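PDB 4O5O: 3-hydroxyacyl-CoA dehydrogenase from Brucella suis, which probably catalyses the oxidation of 3-hydroxyacyl-CoA thioesters to 3-oxoacyl-CoA with a nicotinamide cofactor, as a Rossmann-type short-chain dehydrogenase. Local coordinates for residues A27-S30 / K31-V34; V45-E48 / A49-G53; F115-T118 / I119-L123; L130-A133 / A134-M137; V238-I241 / V242-Q245. All coordinates share one frame; numbering follows the deposited sequence. Where two conformers were deposited one is given.

Contact 1 (A27-S30 / K31-V34); sequences AAVS and KMAV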
loop_
_atom_site.group_PDB
_atom_site.type_symbol
_atom_site.label_atom_id
_atom_site.label_comp_id
_atom_site.label_asym_id
_atom_site.label_seq_id
_atom_site.Cartn_x
_atom_site.Cartn_y
_atom_site.Cartn_z
ATOM N N ALA B 27 14.128 13.215 -21.657
ATOM C CA ALA B 27 15.094 14.255 -22.073
ATOM C C ALA B 27 15.881 14.783 -20.864
ATOM O O ALA B 27 17.102 15.011 -20.940
ATOM C CB ALA B 27 14.406 15.397 -22.799
ATOM N N ALA B 28 15.203 14.935 -19.733
ATOM C CA ALA B 28 15.853 15.440 -18.524
ATOM C C ALA B 28 16.849 14.422 -17.977
ATOM O O ALA B 28 17.942 14.777 -17.523
ATOM C CB ALA B 28 14.822 15.804 -17.481
ATOM N N VAL B 29 16.497 13.138 -18.026
ATOM C CA VAL B 29 17.432 12.099 -17.603
ATOM C C VAL B 29 18.656 12.107 -18.513
ATOM O O VAL B 29 19.789 11.989 -18.033
ATOM C CB VAL B 29 16.779 10.698 -17.553
ATOM C CG1 VAL B 29 17.797 9.652 -17.113
ATOM C CG2 VAL B 29 15.626 10.705 -16.574
ATOM N N SER B 30 18.447 12.265 -19.809
ATOM C CA SER B 30 19.541 12.245 -20.762
ATOM C C SER B 30 20.506 13.410 -20.480
ATOM O O SER B 30 21.720 13.247 -20.497
ATOM C CB SER B 30 18.973 12.341 -22.186
ATOM O OG SER B 30 18.140 11.236 -22.505
ATOM N N LYS B 31 19.949 14.585 -20.192
ATOM C CA LYS B 31 20.775 15.789 -19.897
ATOM C C LYS B 31 21.562 15.568 -18.595
ATOM O O LYS B 31 22.767 15.840 -18.518
ATOM C CB LYS B 31 19.894 17.036 -19.825
ATOM C CG LYS B 31 20.617 18.335 -19.512
ATOM C CD LYS B 31 19.681 19.548 -19.487
ATOM C CE LYS B 31 20.434 20.841 -19.120
ATOM N NZ LYS B 31 19.603 22.076 -19.225
ATOM N N MET B 32 20.877 15.077 -17.564
ATOM C CA MET B 32 21.520 14.784 -16.290
ATOM C C MET B 32 22.694 13.814 -16.464
ATOM O O MET B 32 23.798 14.050 -15.950
ATOM C CB MET B 32 20.486 14.186 -15.332
ATOM C CG MET B 32 21.014 13.727 -13.980
ATOM S SD MET B 32 21.839 12.129 -13.944
ATOM C CE MET B 32 20.512 11.026 -14.379
ATOM N N ALA B 33 22.470 12.753 -17.224
ATOM C CA ALA B 33 23.478 11.720 -17.337
ATOM C C ALA B 33 24.718 12.233 -18.088
ATOM O O ALA B 33 25.847 12.013 -17.657
ATOM C CB ALA B 33 22.882 10.508 -18.014
ATOM N N VAL B 34 24.504 12.942 -19.190
ATOM C CA VAL B 34 25.627 13.503 -19.943
ATOM C C VAL B 34 26.401 14.501 -19.072
ATOM O O VAL B 34 27.634 14.491 -19.074
ATOM C CB VAL B 34 25.155 14.199 -21.250
ATOM C CG1 VAL B 34 26.271 15.017 -21.907
ATOM C CG2 VAL B 34 24.651 13.163 -22.244
#

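Contact 2 (V45-E48 / A49-G53); sequences VNAE and AGEAG. With EDO (1,2-ethanediol), chain E.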
loop_
_atom_site.group_PDB
_atom_site.type_symbol
_atom_site.label_atom_id
_atom_site.label_comp_id
_atom_site.label_asym_id
_atom_site.label_seq_id
_atom_site.Cartn_x
_atom_site.Cartn_y
_atom_site.Cartn_z
ATOM N N VAL B 45 10.165 7.231 -30.316
ATOM C CA VAL B 45 9.515 7.170 -31.644
ATOM C C VAL B 45 9.576 8.482 -32.397
ATOM O O VAL B 45 9.413 8.504 -33.616
ATOM C CB VAL B 45 8.033 6.746 -31.633
ATOM C CG1 VAL B 45 7.927 5.252 -31.553
ATOM C CG2 VAL B 45 7.242 7.450 -30.550
ATOM N N ASN B 46 9.798 9.568 -31.683
ATOM C CA ASN B 46 9.822 10.884 -32.319
ATOM C C ASN B 46 11.241 11.161 -32.810
ATOM O O ASN B 46 12.104 11.595 -32.029
ATOM C CB ASN B 46 9.321 11.918 -31.308
ATOM C CG ASN B 46 9.235 13.327 -31.863
ATOM O OD1 ASN B 46 9.862 13.700 -32.871
ATOM N ND2 ASN B 46 8.460 14.148 -31.160
ATOM N N ALA B 47 11.488 10.874 -34.093
ATOM C CA ALA B 47 12.805 11.101 -34.662
ATOM C C ALA B 47 13.282 12.530 -34.607
ATOM O O ALA B 47 14.444 12.777 -34.326
ATOM C CB ALA B 47 12.874 10.593 -36.097
ATOM N N GLU B 48 12.404 13.464 -34.914
ATOM C CA GLU B 48 12.786 14.874 -34.909
ATOM C C GLU B 48 13.306 15.283 -33.526
ATOM O O GLU B 48 14.377 15.917 -33.400
ATOM C CB GLU B 48 11.590 15.743 -35.332
ATOM C CG GLU B 48 11.844 17.247 -35.395
ATOM C CD GLU B 48 10.661 18.021 -35.959
ATOM O OE1 GLU B 48 9.562 17.980 -35.356
ATOM O OE2 GLU B 48 10.830 18.677 -37.011
ATOM N N ALA B 49 12.557 14.916 -32.485
ATOM C CA ALA B 49 12.906 15.331 -31.123
ATOM C C ALA B 49 14.143 14.608 -30.639
ATOM O O ALA B 49 15.009 15.189 -30.001
ATOM C CB ALA B 49 11.741 15.091 -30.178
ATOM N N GLY B 50 14.222 13.329 -30.958
ATOM C CA GLY B 50 15.358 12.519 -30.543
ATOM C C GLY B 50 16.665 12.944 -31.194
ATOM O O GLY B 50 17.694 13.048 -30.524
ATOM N N GLU B 51 16.627 13.194 -32.509
ATOM C CA GLU B 51 17.803 13.664 -33.225
ATOM C C GLU B 51 18.262 15.014 -32.685
ATOM O O GLU B 51 19.456 15.233 -32.474
ATOM C CB GLU B 51 17.534 13.735 -34.731
ATOM C CG GLU B 51 17.386 12.364 -35.373
ATOM C CD GLU B 51 17.028 12.404 -36.850
ATOM O OE1 GLU B 51 17.188 13.467 -37.476
ATOM O OE2 GLU B 51 16.608 11.351 -37.398
ATOM N N ALA B 52 17.328 15.916 -32.426
ATOM C CA ALA B 52 17.701 17.240 -31.920
ATOM C C ALA B 52 18.306 17.112 -30.522
ATOM O O ALA B 52 19.267 17.818 -30.186
ATOM C CB ALA B 52 16.491 18.186 -31.906
ATOM N N GLY B 53 17.765 16.204 -29.711
ATOM C CA GLY B 53 18.270 16.044 -28.364
ATOM C C GLY B 53 19.689 15.513 -28.368
ATOM O O GLY B 53 20.560 16.013 -27.649
HETATM C C1 EDO E . 8.779 10.908 -35.934
HETATM O O1 EDO E . 9.366 9.702 -36.465
HETATM C C2 EDO E . 8.976 12.127 -36.829
HETATM O O2 EDO E . 9.953 13.010 -36.282
#

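Contact 3 (F115-T118 / I119-L123); sequences FTRT and ISINL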
loop_
_atom_site.group_PDB
_atom_site.type_symbol
_atom_site.label_atom_id
_atom_site.label_comp_id
_atom_site.label_asym_id
_atom_site.label_seq_id
_atom_site.Cartn_x
_atom_site.Cartn_y
_atom_site.Cartn_z
ATOM N N PHE B 115 -7.367 1.306 -24.840
ATOM C CA PHE B 115 -6.873 0.661 -23.625
ATOM C C PHE B 115 -5.673 -0.204 -23.996
ATOM O O PHE B 115 -4.614 -0.152 -23.341
ATOM C CB PHE B 115 -7.963 -0.215 -22.991
ATOM C CG PHE B 115 -7.575 -0.822 -21.661
ATOM C CD1 PHE B 115 -6.938 -2.041 -21.614
ATOM C CD2 PHE B 115 -7.901 -0.195 -20.459
ATOM C CE1 PHE B 115 -6.592 -2.616 -20.398
ATOM C CE2 PHE B 115 -7.554 -0.762 -19.247
ATOM C CZ PHE B 115 -6.877 -1.970 -19.212
ATOM N N THR B 116 -5.810 -0.966 -25.082
ATOM C CA THR B 116 -4.738 -1.838 -25.502
ATOM C C THR B 116 -3.454 -1.066 -25.860
ATOM O O THR B 116 -2.366 -1.482 -25.499
ATOM C CB THR B 116 -5.191 -2.750 -26.667
ATOM O OG1 THR B 116 -6.292 -3.560 -26.233
ATOM C CG2 THR B 116 -4.053 -3.640 -27.170
ATOM N N ARG B 117 -3.585 0.052 -26.583
ATOM C CA ARG B 117 -2.429 0.871 -26.949
ATOM C C ARG B 117 -1.694 1.419 -25.734
ATOM O O ARG B 117 -0.472 1.424 -25.687
ATOM C CB ARG B 117 -2.847 2.016 -27.883
ATOM C CG ARG B 117 -1.697 2.914 -28.325
ATOM C CD ARG B 117 -2.119 3.988 -29.334
ATOM N NE ARG B 117 -1.017 4.900 -29.679
ATOM C CZ ARG B 117 -0.711 6.031 -29.031
ATOM N NH1 ARG B 117 -1.413 6.450 -27.965
ATOM N NH2 ARG B 117 0.321 6.759 -29.456
ATOM N N THR B 118 -2.433 1.929 -24.765
ATOM C CA THR B 118 -1.816 2.462 -23.557
ATOM C C THR B 118 -1.041 1.383 -22.813
ATOM O O THR B 118 0.090 1.600 -22.355
ATOM C CB THR B 118 -2.909 3.071 -22.687
ATOM O OG1 THR B 118 -3.497 4.150 -23.409
ATOM C CG2 THR B 118 -2.407 3.600 -21.359
ATOM N N ILE B 119 -1.645 0.207 -22.682
ATOM C CA ILE B 119 -0.974 -0.959 -22.088
ATOM C C ILE B 119 0.274 -1.320 -22.887
ATOM O O ILE B 119 1.341 -1.614 -22.334
ATOM C CB ILE B 119 -1.915 -2.195 -22.060
ATOM C CG1 ILE B 119 -3.088 -1.967 -21.112
ATOM C CG2 ILE B 119 -1.172 -3.467 -21.669
ATOM C CD1 ILE B 119 -2.646 -1.593 -19.714
ATOM N N SER B 120 0.133 -1.330 -24.203
ATOM C CA SER B 120 1.243 -1.704 -25.076
ATOM C C SER B 120 2.460 -0.789 -24.903
ATOM O O SER B 120 3.590 -1.276 -24.694
ATOM C CB SER B 120 0.794 -1.710 -26.555
ATOM O OG SER B 120 1.893 -1.967 -27.403
ATOM N N ILE B 121 2.249 0.517 -24.972
ATOM C CA ILE B 121 3.365 1.432 -24.865
ATOM C C ILE B 121 3.940 1.449 -23.446
ATOM O O ILE B 121 5.140 1.339 -23.230
ATOM C CB ILE B 121 2.953 2.854 -25.284
ATOM C CG1 ILE B 121 2.576 2.902 -26.778
ATOM C CG2 ILE B 121 4.084 3.836 -24.980
ATOM C CD1 ILE B 121 1.792 4.123 -27.188
ATOM N N ASN B 122 3.061 1.589 -22.460
ATOM C CA ASN B 122 3.504 1.910 -21.108
ATOM C C ASN B 122 4.025 0.690 -20.341
ATOM O O ASN B 122 4.990 0.809 -19.564
ATOM C CB ASN B 122 2.350 2.473 -20.303
ATOM C CG ASN B 122 1.929 3.844 -20.740
ATOM O OD1 ASN B 122 2.490 4.401 -21.675
ATOM N ND2 ASN B 122 0.962 4.419 -20.044
ATOM N N LEU B 123 3.384 -0.462 -20.552
ATOM C CA LEU B 123 3.646 -1.674 -19.795
ATOM C C LEU B 123 4.431 -2.698 -20.618
ATOM O O LEU B 123 5.530 -3.098 -20.234
ATOM C CB LEU B 123 2.352 -2.250 -19.235
ATOM C CG LEU B 123 2.500 -3.557 -18.446
ATOM C CD1 LEU B 123 3.537 -3.440 -17.333
ATOM C CD2 LEU B 123 1.146 -3.958 -17.897
#

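Contact 4 (L130-A133 / A134-M137); sequences LRLA and AEAM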
loop_
_atom_site.group_PDB
_atom_site.type_symbol
_atom_site.label_atom_id
_atom_site.label_comp_id
_atom_site.label_asym_id
_atom_site.label_seq_id
_atom_site.Cartn_x
_atom_site.Cartn_y
_atom_site.Cartn_z
ATOM N N LEU B 130 13.227 -3.754 -20.547
ATOM C CA LEU B 130 13.914 -4.272 -19.377
ATOM C C LEU B 130 14.480 -5.676 -19.591
ATOM O O LEU B 130 15.599 -5.951 -19.170
ATOM C CB LEU B 130 13.041 -4.171 -18.135
ATOM C CG LEU B 130 12.069 -5.228 -17.712
ATOM C CD1 LEU B 130 12.754 -6.459 -17.108
ATOM C CD2 LEU B 130 11.158 -4.590 -16.686
ATOM N N ARG B 131 13.764 -6.534 -20.314
ATOM C CA ARG B 131 14.243 -7.906 -20.511
ATOM C C ARG B 131 15.520 -7.891 -21.362
ATOM O O ARG B 131 16.494 -8.619 -21.092
ATOM C CB ARG B 131 13.144 -8.805 -21.089
ATOM C CG ARG B 131 12.869 -8.621 -22.569
ATOM C CD ARG B 131 11.598 -9.276 -23.089
ATOM N NE ARG B 131 11.522 -8.923 -24.507
ATOM C CZ ARG B 131 12.004 -9.621 -25.523
ATOM N NH1 ARG B 131 12.404 -10.875 -25.361
ATOM N NH2 ARG B 131 12.004 -9.052 -26.717
ATOM N N LEU B 132 15.522 -7.041 -22.382
ATOM C CA LEU B 132 16.664 -6.977 -23.291
ATOM C C LEU B 132 17.872 -6.248 -22.652
ATOM O O LEU B 132 19.041 -6.647 -22.834
ATOM C CB LEU B 132 16.248 -6.300 -24.614
ATOM C CG LEU B 132 15.161 -7.049 -25.376
ATOM C CD1 LEU B 132 14.706 -6.192 -26.547
ATOM C CD2 LEU B 132 15.641 -8.432 -25.844
ATOM N N ALA B 133 17.608 -5.176 -21.902
ATOM C CA ALA B 133 18.689 -4.511 -21.206
ATOM C C ALA B 133 19.279 -5.413 -20.145
ATOM O O ALA B 133 20.505 -5.431 -19.965
ATOM C CB ALA B 133 18.240 -3.220 -20.578
ATOM N N ALA B 134 18.431 -6.141 -19.431
ATOM C CA ALA B 134 18.928 -7.048 -18.391
ATOM C C ALA B 134 19.846 -8.115 -18.978
ATOM O O ALA B 134 20.885 -8.449 -18.400
ATOM C CB ALA B 134 17.773 -7.718 -17.657
ATOM N N GLU B 135 19.461 -8.648 -20.136
ATOM C CA GLU B 135 20.270 -9.635 -20.825
ATOM C C GLU B 135 21.672 -9.096 -21.129
ATOM O O GLU B 135 22.679 -9.786 -20.961
ATOM C CB GLU B 135 19.543 -10.032 -22.112
ATOM C CG GLU B 135 20.265 -11.158 -22.860
ATOM C CD GLU B 135 19.559 -11.572 -24.135
ATOM O OE1 GLU B 135 18.991 -10.704 -24.828
ATOM O OE2 GLU B 135 19.553 -12.789 -24.436
ATOM N N ALA B 136 21.731 -7.856 -21.599
ATOM C CA ALA B 136 23.020 -7.215 -21.880
ATOM C C ALA B 136 23.824 -6.944 -20.571
ATOM O O ALA B 136 25.015 -7.249 -20.474
ATOM C CB ALA B 136 22.764 -5.935 -22.662
ATOM N N MET B 137 23.158 -6.387 -19.561
ATOM C CA MET B 137 23.805 -6.048 -18.294
ATOM C C MET B 137 24.411 -7.275 -17.621
ATOM O O MET B 137 25.450 -7.184 -16.962
ATOM C CB MET B 137 22.797 -5.406 -17.334
ATOM C CG MET B 137 22.394 -4.004 -17.720
ATOM S SD MET B 137 20.954 -3.535 -16.727
ATOM C CE MET B 137 20.628 -1.891 -17.326
HETATM O O HOH W 1 19.933 -8.108 -25.028
#

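Contact 5 (V238-I241 / V242-Q245); sequences VHHI and VENQ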
loop_
_atom_site.group_PDB
_atom_site.type_symbol
_atom_site.label_atom_id
_atom_site.label_comp_id
_atom_site.label_asym_id
_atom_site.label_seq_id
_atom_site.Cartn_x
_atom_site.Cartn_y
_atom_site.Cartn_z
ATOM N N VAL B 238 16.506 9.792 -10.234
ATOM C CA VAL B 238 17.129 8.722 -11.017
ATOM C C VAL B 238 18.624 8.643 -10.662
ATOM O O VAL B 238 19.178 7.566 -10.399
ATOM C CB VAL B 238 16.967 8.976 -12.530
ATOM C CG1 VAL B 238 17.895 8.069 -13.344
ATOM C CG2 VAL B 238 15.495 8.804 -12.924
ATOM N N HIS B 239 19.269 9.799 -10.619
ATOM C CA HIS B 239 20.695 9.835 -10.283
ATOM C C HIS B 239 20.944 9.231 -8.885
ATOM O O HIS B 239 21.871 8.431 -8.712
ATOM C CB HIS B 239 21.142 11.297 -10.334
ATOM C CG HIS B 239 22.625 11.497 -10.329
ATOM N ND1 HIS B 239 23.208 12.706 -10.636
ATOM C CD2 HIS B 239 23.640 10.626 -10.149
ATOM C CE1 HIS B 239 24.523 12.589 -10.567
ATOM N NE2 HIS B 239 24.811 11.333 -10.275
ATOM N N HIS B 240 20.103 9.586 -7.911
ATOM C CA HIS B 240 20.261 9.061 -6.558
ATOM C C HIS B 240 20.078 7.542 -6.519
ATOM O O HIS B 240 20.802 6.858 -5.824
ATOM C CB HIS B 240 19.285 9.718 -5.553
ATOM C CG HIS B 240 19.548 9.263 -4.161
ATOM N ND1 HIS B 240 20.751 9.515 -3.539
ATOM C CD2 HIS B 240 18.854 8.458 -3.326
ATOM C CE1 HIS B 240 20.758 8.944 -2.350
ATOM N NE2 HIS B 240 19.632 8.277 -2.209
ATOM N N ILE B 241 19.091 7.029 -7.261
ATOM C CA ILE B 241 18.880 5.583 -7.299
ATOM C C ILE B 241 20.119 4.881 -7.846
ATOM O O ILE B 241 20.521 3.850 -7.353
ATOM C CB ILE B 241 17.612 5.241 -8.117
ATOM C CG1 ILE B 241 16.341 5.712 -7.385
ATOM C CG2 ILE B 241 17.539 3.755 -8.456
ATOM C CD1 ILE B 241 15.082 5.713 -8.242
ATOM N N VAL B 242 20.719 5.445 -8.882
ATOM C CA VAL B 242 21.924 4.843 -9.445
ATOM C C VAL B 242 23.026 4.772 -8.372
ATOM O O VAL B 242 23.700 3.759 -8.219
ATOM C CB VAL B 242 22.369 5.579 -10.723
ATOM C CG1 VAL B 242 23.729 5.072 -11.155
ATOM C CG2 VAL B 242 21.330 5.390 -11.826
ATOM N N GLU B 243 23.176 5.847 -7.609
ATOM C CA GLU B 243 24.240 5.937 -6.597
ATOM C C GLU B 243 24.011 5.090 -5.351
ATOM O O GLU B 243 24.974 4.580 -4.756
ATOM C CB GLU B 243 24.412 7.380 -6.139
ATOM C CG GLU B 243 24.969 8.310 -7.178
ATOM C CD GLU B 243 25.141 9.732 -6.679
ATOM O OE1 GLU B 243 24.479 10.167 -5.679
ATOM O OE2 GLU B 243 25.951 10.430 -7.309
ATOM N N ASN B 244 22.747 4.975 -4.942
ATOM C CA ASN B 244 22.404 4.395 -3.636
ATOM C C ASN B 244 22.047 2.917 -3.777
ATOM O O ASN B 244 20.917 2.570 -4.129
ATOM C CB ASN B 244 21.266 5.157 -2.962
ATOM C CG ASN B 244 21.121 4.789 -1.510
ATOM O OD1 ASN B 244 21.512 3.699 -1.091
ATOM N ND2 ASN B 244 20.578 5.697 -0.731
ATOM N N GLN B 245 23.044 2.062 -3.562
ATOM C CA GLN B 245 22.918 0.643 -3.842
ATOM C C GLN B 245 21.836 -0.054 -3.006
ATOM O O GLN B 245 21.351 -1.112 -3.393
ATOM C CB GLN B 245 24.268 -0.052 -3.615
ATOM C CG GLN B 245 24.340 -1.469 -4.158
ATOM C CD GLN B 245 25.757 -1.980 -4.216
ATOM O OE1 GLN B 245 26.364 -2.324 -3.186
ATOM N NE2 GLN B 245 26.313 -1.991 -5.413
HETATM O O HOH W 2 22.200 11.517 -5.256
#

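Contact 1 (A27-S30 / K31-V34)
From A27 to V34 the chain runs as regular alpha-helix, the carbonyls of A27, A28, V29 and S30 receiving the backbone N-H groups of K31, M32, A33 and V34; the shortest of these four bonds is A33 N to V29 O, 2.9 Å. The main side-chain meeting is between V29 and M32, which lie next to each other and point the same way. M32 leaves the helix with CG anti to the backbone N (chi1 176°) and then bends twice, at chi2 -80° and chi3 -64°, which folds the methyl back along the helix. CE thereby comes to 4.1 Å from V29 CG1 and 3.8 Å from V29 O. The unbranched, flexible thioether follows this double bend easily, and the compact valine gives it a firm neighbour. This is the helix of the first beta-alpha-beta unit, joining strands 15-19 and 39-44 behind the glycine-rich loop of a Rossmann fold; A27 falls at the small-residue position of what looks like that loop's GxGxxA pattern. Small residues suit the face turned to the sheet: A33 packs on F16 and V40, and S30 on I18 and L42. In the conformer given, the S30 hydroxyl bonds to G26 O. V34 places CG2 3.4 Å from S30 O, close beside the carbonyl that its own N-H uses. K31 suits the exposed side: its methylene chain is fully extended and carries the ammonium away from the helix, while CB stays 3.6 Å from A27 O.

Contact 2 (V45-E48 / A49-G53)
N46 OD1 is approached from two directions: A49 N donates to it at 3.0 Å, and hydroxyl O2 of a 1,2-ethanediol, probably from the crystallisation liquor, makes a weak bond to it, with O2 and OD1 3.5 Å apart. N46 is the N-cap of helix 47-57, and a short polar side chain is what this position needs, since the first turn's N-H groups have no carbonyls behind them. A trans first torsion (chi1 -177°) turns the amide back over the helix start; A49 N then meets OD1 from above the carbonyl plane, 62° out of it. The methyl of A49 lies over that same face of the amide, CB 3.5 Å from N46 CG. Another early N-H, that of E48, is taken by the diol, E48 N to O2 being 2.8 Å, while the diol's O1 donates to V45 O. N46 O in turn accepts from G50 N at 2.9 Å, and G50, having no side chain, adds no bulk beside that carbonyl. E51 lays CG 3.1 Å from A47 O and sends its carboxylate outward, as fits an exposed face. The turn leads from strand 39-44 into the helix that crosses over to strand 61-65, whose R65 donates from NE to V45 O.

Contact 3 (F115-T118 / I119-L123)
F115 and I119, R117 and I121, and T118 and N122 are each one turn apart on helix 112-137, the long helix of the short-chain dehydrogenase fold that here meets a second subunit. Backbone bonds come first: the carbonyls of F115, T116, R117 and T118 accept from I119, S120, I121 and N122, the tightest being S120 N to T116 O at 2.8 Å. A wider pi-type turn overlaps the end of this run, at 120-123.

The apolar contact lies on the subunit side. F115 CE1 reaches 3.6 Å from I119 CG1, the ring and the branched chain meeting at a slant. Bulky hydrophobic residues suit this buried place, because F115 also stacks on F127 of the second subunit and I119 packs against its own counterpart there.

Polar groups are satisfied within the chain. N122 sits beside T118 with CG 3.3 Å from T118 O; its amide is buried, OD1 bound by V97 N and ND2 by S172 OG, which suits a residue that both accepts and donates. ND2 also lies 3.7 Å from the methyl CG2 of T118, whose hydroxyl bonds to T114 O. T116, which also packs on I124 of the second subunit, likewise returns its hydroxyl to the preceding turn, at L112 O.

Charged and aliphatic groups meet at the exposed edge. R117 runs extended from CG to NE beside I121, which brings the guanidinium level with the isoleucine's end; the last torsion (chi4 -89°) turns its face to it. I121 CD1 rests over the centre of the guanidinium, 3.6 Å above the plane.

Contact 4 (L130-A133 / A134-M137)
Two torsions set the meeting of L132 and E135: L132 swings CG away from its carbonyl carbon (chi1 -62°), and E135 starts out trans to its own nitrogen (chi1 -175°) with the rest of the chain straight. The carboxylate is thus carried back towards the leucine, the two chains meeting at a slant, with OE1 4.2 Å from L132 CD2. A water fixes it there, donating to E135 OE1 and also to L132 O, each at 2.8 Å. That carbonyl is therefore held twice, since A136 N donates to it as well at 3.2 Å. A glutamate is long enough to reach such a water from a partly exposed position.

M137 behaves differently. Its chain is extended beyond CG, and it passes close to A133, with CG 3.3 Å from A133 O and CE 4.2 Å from A133 CB. The backbone bond of the same pair, M137 N to A133 O, is the shortest of this turn at 2.8 Å. The slender methionine lies alongside the small alanine, and both side chains rest on L91.

R131 has its guanidinium turned so that L132 CD2 sits over one face, 3.7 Å above the plane and offset towards its rim. NH2 bonds to N128 OD1 and forms a salt bridge with D71, while NH1 binds H110 O of the second subunit.

The small A134 packs on L187 of helix 167-187, and A136 on I78 of helix 71-85. The whole is the C-terminal part of the long helix of the short-chain dehydrogenase fold, laid against strands 90-93 and 149-154 of its parallel sheet and forming part of the subunit interface.

Contact 5 (V238-I241 / V242-Q245)
Backbone bonds close the helix here: V242 N binds V238 O and E243 N binds H239 O, and the last, N244 N to H240 O, is short at 2.8 Å but bent, 141° at the hydrogen. N244 then leaves helical geometry, its OD1 accepting from M246 N.

Ring contacts follow. N244 CB lies over one face of the H240 ring, 4.0 Å from its centroid, a CH-pi contact, while the amide stands almost perpendicular to the ring (89°). Asparagine suits this spot because its ND2 can also bind E233 O of the third subunit, and H240 stacks on H240 of that same subunit.

Water-mediated and polar contacts come last. A water in the plane of the H240 ring, at its edge, binds ND1 at 3.0 Å and donates to E243 OE1 at 2.7 Å. E243 OE2 approaches H239 NE2 to 3.3 Å, too badly angled for a hydrogen bond, with the carboxylate and ring planes 59° apart.

Branched V238 and I241 suit the inner face, packing on I197 and I152. This is the end of helix 231-243, the last helix of the Rossmann-type fold, lying on the sheet and forming part of a subunit interface.

All five contacts are local, so none closes a long loop, and they follow in series along the chain without nesting or crossing. Contact 1 lies on the first crossover helix, between strands 15-19 and 39-44; contact 2 starts the next crossover, to strand 61-65. Contacts 3 and 4 share helix 112-137, nearest atoms about 7 Å apart, and both meet the second subunit. Contact 5 ends helix 231-243 at the third subunit. Contacts 1 and 5 touch, M32 SD lying 3.6 Å from H239 ND1, so the first and last of these helices pack together, whereas contact 3 is on the opposite side of the chain's centre from both.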